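Local coordinates for ERPC (Borrelia burgdorferi, PDB 4BXM), which is an outer surface lipoprotein of the Lyme disease spirochaete that acquires complement regulators and probably binds factor H, consistent with a part in evading complement, at residues T23-N28 against L38-V43; I83-E88 against I115-E120; D124-T129 against I147-L152. All coordinates share one frame; numbering follows the deposited sequence.

Contact 1 of 3, residues T23-N28 against L38-V43; sequences TVKIKN and LGDLVV
The side-chain amide of Asn28 lays one face over Leu38, OD1 standing 3.9 Å from Leu38 CB while ND2 lies above CD2. A chi1 of 76° sets the Asn28 amide group between its own backbone N and carbonyl carbon and swings it back across the neighbouring strand. At the other end the Asp40 carboxylate takes the Thr23 methyl over one face, with Thr23 CG2 3.8 Å from Asp40 CG; its OD1 end comes alongside the aliphatic Lys25 CG. Lys25 NZ stays 6.0 Å from Asp40 OD1, so the opposite charges attract at most at a distance. Segments 23-28 and 38-43 are the paired arms of the antiparallel hairpin made by strands 21-29 and 35-45. Val24 N and Leu41 N each donate to the other residue's carbonyl, and Leu41 N reaches Val24 O at 2.6 Å almost in line with the C=O bond. Further along comes a classic beta bulge. Leu38 and Gly39 both face Ile26, whose carbonyl oxygen receives Leu38 N at 2.9 Å and Gly39 N at 3.3 Å. Glycine suits the bulge because its phi there is 174°, a value that a residue carrying a CB tolerates poorly. Ile26 CG2 packs 3.5 Å from Gly39 O. Thr23, Lys25 and Asp40, all polar, share one face of the ribbon with Val42, and this side meets more solvent. Val24, Ile26 and Leu41, branched and apolar, occupy the other, where Val24 and Leu41 pack side by side and both touch Ile147.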
# COMPACT_ATOMS: atom_id res chain seq x y z
N THR A 23 -9.73 -2.88 -5.61
CA THR A 23 -8.61 -3.76 -5.53
C THR A 23 -7.68 -3.33 -6.63
O THR A 23 -8.12 -3.05 -7.77
CB THR A 23 -9.06 -5.23 -5.64
OG1 THR A 23 -9.80 -5.57 -4.46
CG2 THR A 23 -7.91 -6.18 -5.70
N VAL A 24 -6.40 -3.19 -6.28
CA VAL A 24 -5.37 -2.88 -7.28
C VAL A 24 -4.21 -3.79 -7.05
O VAL A 24 -3.97 -4.22 -5.93
CB VAL A 24 -4.91 -1.38 -7.30
CG1 VAL A 24 -6.01 -0.46 -7.77
CG2 VAL A 24 -4.29 -0.90 -5.95
N LYS A 25 -3.48 -4.08 -8.14
CA LYS A 25 -2.29 -4.88 -8.11
C LYS A 25 -1.18 -4.02 -7.52
O LYS A 25 -1.09 -2.80 -7.78
CB LYS A 25 -1.89 -5.35 -9.49
CG LYS A 25 -2.93 -6.30 -10.08
CD LYS A 25 -2.24 -7.46 -10.75
CE LYS A 25 -3.23 -8.42 -11.39
NZ LYS A 25 -3.46 -7.98 -12.79
N ILE A 26 -0.36 -4.66 -6.71
CA ILE A 26 0.71 -3.92 -6.10
C ILE A 26 2.01 -4.63 -6.35
O ILE A 26 2.11 -5.81 -6.18
CB ILE A 26 0.53 -3.72 -4.62
CG1 ILE A 26 1.67 -2.84 -4.06
CG2 ILE A 26 0.45 -5.02 -3.87
CD1 ILE A 26 1.32 -2.36 -2.67
N LYS A 27 2.98 -3.85 -6.76
CA LYS A 27 4.35 -4.37 -6.97
C LYS A 27 5.31 -3.90 -5.90
O LYS A 27 5.17 -2.74 -5.40
CB LYS A 27 4.88 -3.83 -8.29
CG LYS A 27 4.24 -4.36 -9.53
CD LYS A 27 4.75 -3.49 -10.70
CE LYS A 27 4.05 -3.76 -12.00
NZ LYS A 27 4.20 -5.19 -12.38
N ASN A 28 6.27 -4.73 -5.55
CA ASN A 28 7.35 -4.31 -4.69
C ASN A 28 8.79 -4.52 -5.17
O ASN A 28 9.09 -5.31 -6.04
CB ASN A 28 7.22 -4.89 -3.30
CG ASN A 28 7.59 -6.32 -3.23
OD1 ASN A 28 7.67 -6.97 -4.22
ND2 ASN A 28 7.80 -6.82 -2.06
N LEU A 38 3.72 -8.21 -6.52
CA LEU A 38 3.56 -8.86 -5.20
C LEU A 38 2.19 -9.51 -4.98
O LEU A 38 2.08 -10.68 -4.54
CB LEU A 38 3.88 -7.88 -4.07
CG LEU A 38 3.72 -8.44 -2.65
CD1 LEU A 38 4.66 -9.61 -2.38
CD2 LEU A 38 3.86 -7.35 -1.59
N GLY A 39 1.12 -8.77 -5.24
CA GLY A 39 -0.22 -9.28 -5.02
C GLY A 39 -1.24 -8.19 -5.26
O GLY A 39 -1.04 -7.26 -6.11
N ASP A 40 -2.32 -8.30 -4.50
CA ASP A 40 -3.36 -7.32 -4.51
C ASP A 40 -3.36 -6.40 -3.29
O ASP A 40 -3.21 -6.87 -2.19
CB ASP A 40 -4.71 -8.05 -4.51
CG ASP A 40 -5.04 -8.68 -5.88
OD1 ASP A 40 -4.41 -8.30 -6.90
OD2 ASP A 40 -5.98 -9.47 -5.92
N LEU A 41 -3.65 -5.11 -3.52
CA LEU A 41 -3.98 -4.20 -2.46
C LEU A 41 -5.47 -3.86 -2.54
O LEU A 41 -5.95 -3.30 -3.51
CB LEU A 41 -3.12 -2.91 -2.49
CG LEU A 41 -3.29 -1.96 -1.29
CD1 LEU A 41 -2.65 -2.52 -0.06
CD2 LEU A 41 -2.67 -0.60 -1.56
N VAL A 42 -6.18 -4.22 -1.46
CA VAL A 42 -7.60 -3.92 -1.26
C VAL A 42 -7.71 -2.60 -0.45
O VAL A 42 -7.18 -2.54 0.63
CB VAL A 42 -8.27 -5.07 -0.50
CG1 VAL A 42 -9.77 -4.83 -0.31
CG2 VAL A 42 -8.07 -6.36 -1.23
N VAL A 43 -8.39 -1.57 -1.00
CA VAL A 43 -8.60 -0.31 -0.40
C VAL A 43 -10.06 -0.06 -0.00
O VAL A 43 -10.92 -0.10 -0.90
CB VAL A 43 -8.15 0.76 -1.39
CG1 VAL A 43 -8.24 2.12 -0.69
CG2 VAL A 43 -6.72 0.48 -1.84

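Contact 2 of 3, residues I83-E88 against I115-E120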
# COMPACT_ATOMS: atom_id res chain seq x y z
N ILE A 83 -5.91 10.70 -0.76
CA ILE A 83 -6.46 10.78 -2.15
C ILE A 83 -5.50 11.57 -3.02
O ILE A 83 -5.14 11.09 -4.04
CB ILE A 83 -7.83 11.46 -2.22
CG1 ILE A 83 -8.89 10.70 -1.41
CG2 ILE A 83 -8.27 11.70 -3.70
CD1 ILE A 83 -8.95 9.25 -1.70
N LYS A 84 -5.12 12.77 -2.57
CA LYS A 84 -4.23 13.59 -3.33
C LYS A 84 -2.90 12.83 -3.56
O LYS A 84 -2.42 12.71 -4.73
CB LYS A 84 -3.99 14.94 -2.65
CG LYS A 84 -2.82 15.69 -3.25
CD LYS A 84 -2.58 17.01 -2.55
CE LYS A 84 -1.47 17.81 -3.27
NZ LYS A 84 -0.22 16.97 -3.51
N ALA A 85 -2.34 12.28 -2.48
CA ALA A 85 -1.05 11.58 -2.57
C ALA A 85 -1.08 10.44 -3.54
O ALA A 85 -0.06 10.14 -4.24
CB ALA A 85 -0.67 10.98 -1.24
N MET A 86 -2.20 9.72 -3.54
CA MET A 86 -2.29 8.52 -4.37
C MET A 86 -2.70 8.77 -5.85
O MET A 86 -2.76 7.84 -6.65
CB MET A 86 -3.29 7.52 -3.75
CG MET A 86 -2.87 6.96 -2.44
SD MET A 86 -1.27 6.09 -2.34
CE MET A 86 -1.67 4.48 -2.99
N THR A 87 -3.00 10.00 -6.19
CA THR A 87 -3.36 10.34 -7.55
C THR A 87 -2.44 11.41 -8.18
O THR A 87 -2.25 11.38 -9.41
CB THR A 87 -4.80 10.88 -7.61
OG1 THR A 87 -4.91 12.04 -6.79
CG2 THR A 87 -5.77 9.80 -7.16
N GLU A 88 -1.82 12.24 -7.32
CA GLU A 88 -0.91 13.28 -7.71
C GLU A 88 0.47 13.19 -7.12
O GLU A 88 1.30 14.00 -7.57
CB GLU A 88 -1.44 14.66 -7.32
CG GLU A 88 -2.87 14.97 -7.77
CD GLU A 88 -3.31 16.30 -7.23
OE1 GLU A 88 -2.42 17.11 -6.92
OE2 GLU A 88 -4.53 16.52 -7.07
N ILE A 115 3.67 8.32 4.98
CA ILE A 115 3.94 7.74 3.64
C ILE A 115 4.12 8.85 2.61
O ILE A 115 3.25 9.70 2.46
CB ILE A 115 2.79 6.82 3.21
CG1 ILE A 115 2.59 5.68 4.17
CG2 ILE A 115 3.01 6.21 1.83
CD1 ILE A 115 3.79 4.84 4.41
N ILE A 116 5.26 8.83 1.91
CA ILE A 116 5.56 9.79 0.88
C ILE A 116 5.43 9.13 -0.49
O ILE A 116 6.01 8.10 -0.71
CB ILE A 116 6.94 10.45 1.10
CG1 ILE A 116 6.82 11.38 2.34
CG2 ILE A 116 7.29 11.31 -0.10
CD1 ILE A 116 8.14 12.01 2.74
N THR A 117 4.60 9.70 -1.36
CA THR A 117 4.35 9.10 -2.68
C THR A 117 4.93 10.00 -3.76
O THR A 117 5.09 11.20 -3.56
CB THR A 117 2.84 8.90 -3.00
OG1 THR A 117 2.21 10.14 -3.07
CG2 THR A 117 2.10 8.03 -1.92
N LYS A 118 5.27 9.37 -4.88
CA LYS A 118 5.93 10.00 -6.01
C LYS A 118 5.30 9.31 -7.25
O LYS A 118 5.06 8.11 -7.23
CB LYS A 118 7.47 9.67 -6.06
CG LYS A 118 8.33 10.01 -4.82
CD LYS A 118 9.79 9.70 -5.04
CE LYS A 118 10.54 9.51 -3.72
NZ LYS A 118 12.02 9.64 -3.87
N ILE A 119 5.16 10.06 -8.34
CA ILE A 119 4.77 9.47 -9.65
C ILE A 119 6.08 9.15 -10.39
O ILE A 119 6.92 10.03 -10.59
CB ILE A 119 3.82 10.42 -10.43
CG1 ILE A 119 2.50 10.57 -9.66
CG2 ILE A 119 3.51 9.85 -11.81
CD1 ILE A 119 1.63 11.71 -10.11
N GLU A 120 6.31 7.88 -10.66
CA GLU A 120 7.49 7.45 -11.42
C GLU A 120 7.10 6.52 -12.57
O GLU A 120 6.11 5.80 -12.50
CB GLU A 120 8.48 6.76 -10.49
CG GLU A 120 9.00 7.68 -9.42
CD GLU A 120 10.18 7.13 -8.68
OE1 GLU A 120 11.32 7.31 -9.17
OE2 GLU A 120 9.94 6.52 -7.60
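Thr117 and Ala85 form the tight centre of this contact, where the last turns of helix 79-88 rest on strand 114-122. The Thr117 hydroxyl donates to the main-chain oxygen of Ala85, OG1 to O 2.6 Å, arriving from above the carbonyl plane. Its chi1 of 65° places OG1 between the backbone N and carbonyl carbon of Thr117, facing the helix, while CG2 lies 3.9 Å from Met86 SD, the two side chains crossing at about a right angle. The Ala85 methyl is small enough to lie 3.5 Å, CB to OG1, from the same hydroxyl. A threonine thus serves two needs in a buried place: its hydroxyl donates to a main-chain oxygen, and its methyl meets a flexible thioether that also packs on Leu152 and Leu156. Two residues along the strand the contact thins out toward solvent. Here the CD1 end of Ile119 alone makes the approach, 3.4 Å from Glu88 O and near Thr87 O, meeting main-chain oxygens without a bond, while the charged end of Glu88 heads away from the strand, as suits an exposed residue. Thr87 turns its hydroxyl back onto its own helix, OG1 to Ile83 O 2.9 Å. Small residues at the centre let the segment axes approach to 7.3 Å, with directions only 25° apart. This is helix-on-sheet packing, and the helix passes straight into edge strand 90-93, which pairs with strand 114-122.

Contact 3 of 3, residues D124-T129 against I147-L152; sequences DFEYIT and ILLEDL
Tyr127 and Leu148 cross obliquely where the hairpin of strands 125-134 and 142-148 gives way to helix 149-156. Leu148 CD1 lies over one face of the tyrosine ring in a CH-pi contact, 3.9 Å from the centroid and 15° off the normal. Although the Leu148 side chain sets out away from the other strand, a chi1 of -163° brings its end round so that CD1 also reaches Phe125 CB. The aromatic ring offers a broad apolar surface at this partly exposed corner, and the backbone Ile147 N lies at its edge, in plane. Glu126 runs alongside Leu149 as far as its carboxylate, where Glu126 OE1 lies 3.6 Å from Leu149 CD2; the aliphatic part of the chain packs, as suits a partly exposed place. Ile128 instead crosses two helix leucines: its CG1 lies 3.9 Å from Leu149 CD1 and 3.7 Å from Leu152 CD1. These branched side chains fill the buried side together with Ile147. Ile128 and Ile147 exchange backbone bonds in both directions, the one from Ile128 N to Ile147 O measuring 2.8 Å. Leu148, at the N-cap position, has no polar side-chain atom with which to cap the helix. Glu126 O receives Leu149 N at 2.9 Å, and a water donates to that same oxygen at 2.6 Å while accepting from Glu150 N at 3.1 Å.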
# COMPACT_ATOMS: atom_id res chain seq x y z
N ASP A 124 7.73 2.57 -19.17
CA ASP A 124 6.83 3.49 -19.88
C ASP A 124 5.47 3.82 -19.26
O ASP A 124 4.80 4.78 -19.70
CB ASP A 124 6.60 3.05 -21.33
CG ASP A 124 6.64 4.21 -22.27
OD1 ASP A 124 7.75 4.76 -22.43
OD2 ASP A 124 5.60 4.59 -22.83
N PHE A 125 5.05 3.05 -18.24
CA PHE A 125 3.80 3.34 -17.52
C PHE A 125 4.07 4.11 -16.19
O PHE A 125 5.06 3.87 -15.51
CB PHE A 125 3.08 2.04 -17.25
CG PHE A 125 2.44 1.45 -18.48
CD1 PHE A 125 3.18 0.63 -19.35
CD2 PHE A 125 1.11 1.74 -18.79
CE1 PHE A 125 2.59 0.08 -20.49
CE2 PHE A 125 0.52 1.20 -19.92
CZ PHE A 125 1.26 0.37 -20.78
N GLU A 126 3.19 5.03 -15.85
CA GLU A 126 3.26 5.80 -14.60
C GLU A 126 2.74 4.99 -13.40
O GLU A 126 1.59 4.51 -13.38
CB GLU A 126 2.46 7.08 -14.76
CG GLU A 126 2.97 7.97 -15.86
CD GLU A 126 2.44 9.40 -15.73
OE1 GLU A 126 1.22 9.64 -15.89
OE2 GLU A 126 3.24 10.30 -15.44
N TYR A 127 3.60 4.77 -12.42
CA TYR A 127 3.20 4.17 -11.15
C TYR A 127 3.32 5.18 -9.99
O TYR A 127 4.10 6.13 -10.04
CB TYR A 127 4.06 2.99 -10.86
CG TYR A 127 3.91 1.87 -11.82
CD1 TYR A 127 4.44 1.94 -13.10
CD2 TYR A 127 3.27 0.71 -11.44
CE1 TYR A 127 4.33 0.89 -13.99
CE2 TYR A 127 3.13 -0.36 -12.31
CZ TYR A 127 3.67 -0.24 -13.59
OH TYR A 127 3.52 -1.30 -14.41
N ILE A 128 2.53 4.94 -8.93
CA ILE A 128 2.67 5.67 -7.67
C ILE A 128 3.62 4.83 -6.96
O ILE A 128 3.45 3.60 -6.96
CB ILE A 128 1.35 5.75 -6.89
CG1 ILE A 128 0.45 6.85 -7.47
CG2 ILE A 128 1.57 6.08 -5.41
CD1 ILE A 128 0.85 8.27 -7.13
N THR A 129 4.70 5.44 -6.42
CA THR A 129 5.66 4.59 -5.67
C THR A 129 5.77 5.10 -4.30
O THR A 129 5.61 6.29 -4.09
CB THR A 129 7.11 4.66 -6.18
OG1 THR A 129 7.48 6.05 -6.15
CG2 THR A 129 7.17 4.06 -7.61
N ILE A 147 2.31 0.99 -7.60
CA ILE A 147 0.93 0.70 -8.01
C ILE A 147 0.63 1.52 -9.24
O ILE A 147 0.86 2.72 -9.26
CB ILE A 147 -0.13 1.13 -6.95
CG1 ILE A 147 -0.00 0.28 -5.71
CG2 ILE A 147 -1.51 0.98 -7.55
CD1 ILE A 147 -0.57 0.85 -4.42
N LEU A 148 -0.02 0.93 -10.22
CA LEU A 148 -0.34 1.69 -11.42
C LEU A 148 -1.16 2.95 -11.18
O LEU A 148 -2.20 2.97 -10.56
CB LEU A 148 -1.03 0.77 -12.46
CG LEU A 148 -1.08 1.23 -13.90
CD1 LEU A 148 0.33 1.40 -14.49
CD2 LEU A 148 -1.87 0.19 -14.70
N LEU A 149 -0.69 4.04 -11.70
CA LEU A 149 -1.29 5.32 -11.42
C LEU A 149 -2.72 5.42 -11.92
O LEU A 149 -3.59 6.03 -11.26
CB LEU A 149 -0.43 6.44 -12.01
CG LEU A 149 -1.11 7.81 -11.97
CD1 LEU A 149 -1.40 8.27 -10.55
CD2 LEU A 149 -0.21 8.78 -12.68
N GLU A 150 -2.99 4.80 -13.08
CA GLU A 150 -4.33 4.87 -13.67
C GLU A 150 -5.32 4.09 -12.91
O GLU A 150 -6.42 4.53 -12.78
CB GLU A 150 -4.32 4.40 -15.14
CG GLU A 150 -4.07 5.62 -16.04
CD GLU A 150 -5.16 6.69 -15.85
OE1 GLU A 150 -6.35 6.30 -15.90
OE2 GLU A 150 -4.83 7.89 -15.62
N ASP A 151 -4.91 2.93 -12.40
CA ASP A 151 -5.75 2.11 -11.49
C ASP A 151 -6.27 2.88 -10.28
O ASP A 151 -7.43 2.71 -9.92
CB ASP A 151 -4.99 0.91 -10.96
CG ASP A 151 -4.82 -0.17 -11.98
OD1 ASP A 151 -5.61 -0.12 -12.96
OD2 ASP A 151 -3.91 -1.06 -11.78
N LEU A 152 -5.40 3.71 -9.67
CA LEU A 152 -5.75 4.52 -8.51
C LEU A 152 -6.65 5.68 -8.89
O LEU A 152 -7.66 5.92 -8.23
CB LEU A 152 -4.45 5.03 -7.81
CG LEU A 152 -3.63 3.97 -7.07
CD1 LEU A 152 -2.20 4.43 -6.77
CD2 LEU A 152 -4.33 3.58 -5.77
O HOH W 1 -0.48 4.44 -14.93

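Along the chain the three contacts follow in series, and all reach the same antiparallel sheet. Contact 1 and contact 3, with centres about 11 Å apart, touch because strands 21-29 and 142-148 are neighbours in it: the last strand pairs with the first. Contacts 2 and 3, about 10 Å apart between centres, meet through adjacent strands 114-122 and 125-134, and helices 79-88 and 149-156 also pack together there through Met86 and Leu152. The centres of contacts 1 and 2 lie about 15 Å apart without touching. Val24, Met86 and Leu152 all gather near Ile147, so one apolar interior joins the sheet to both helices.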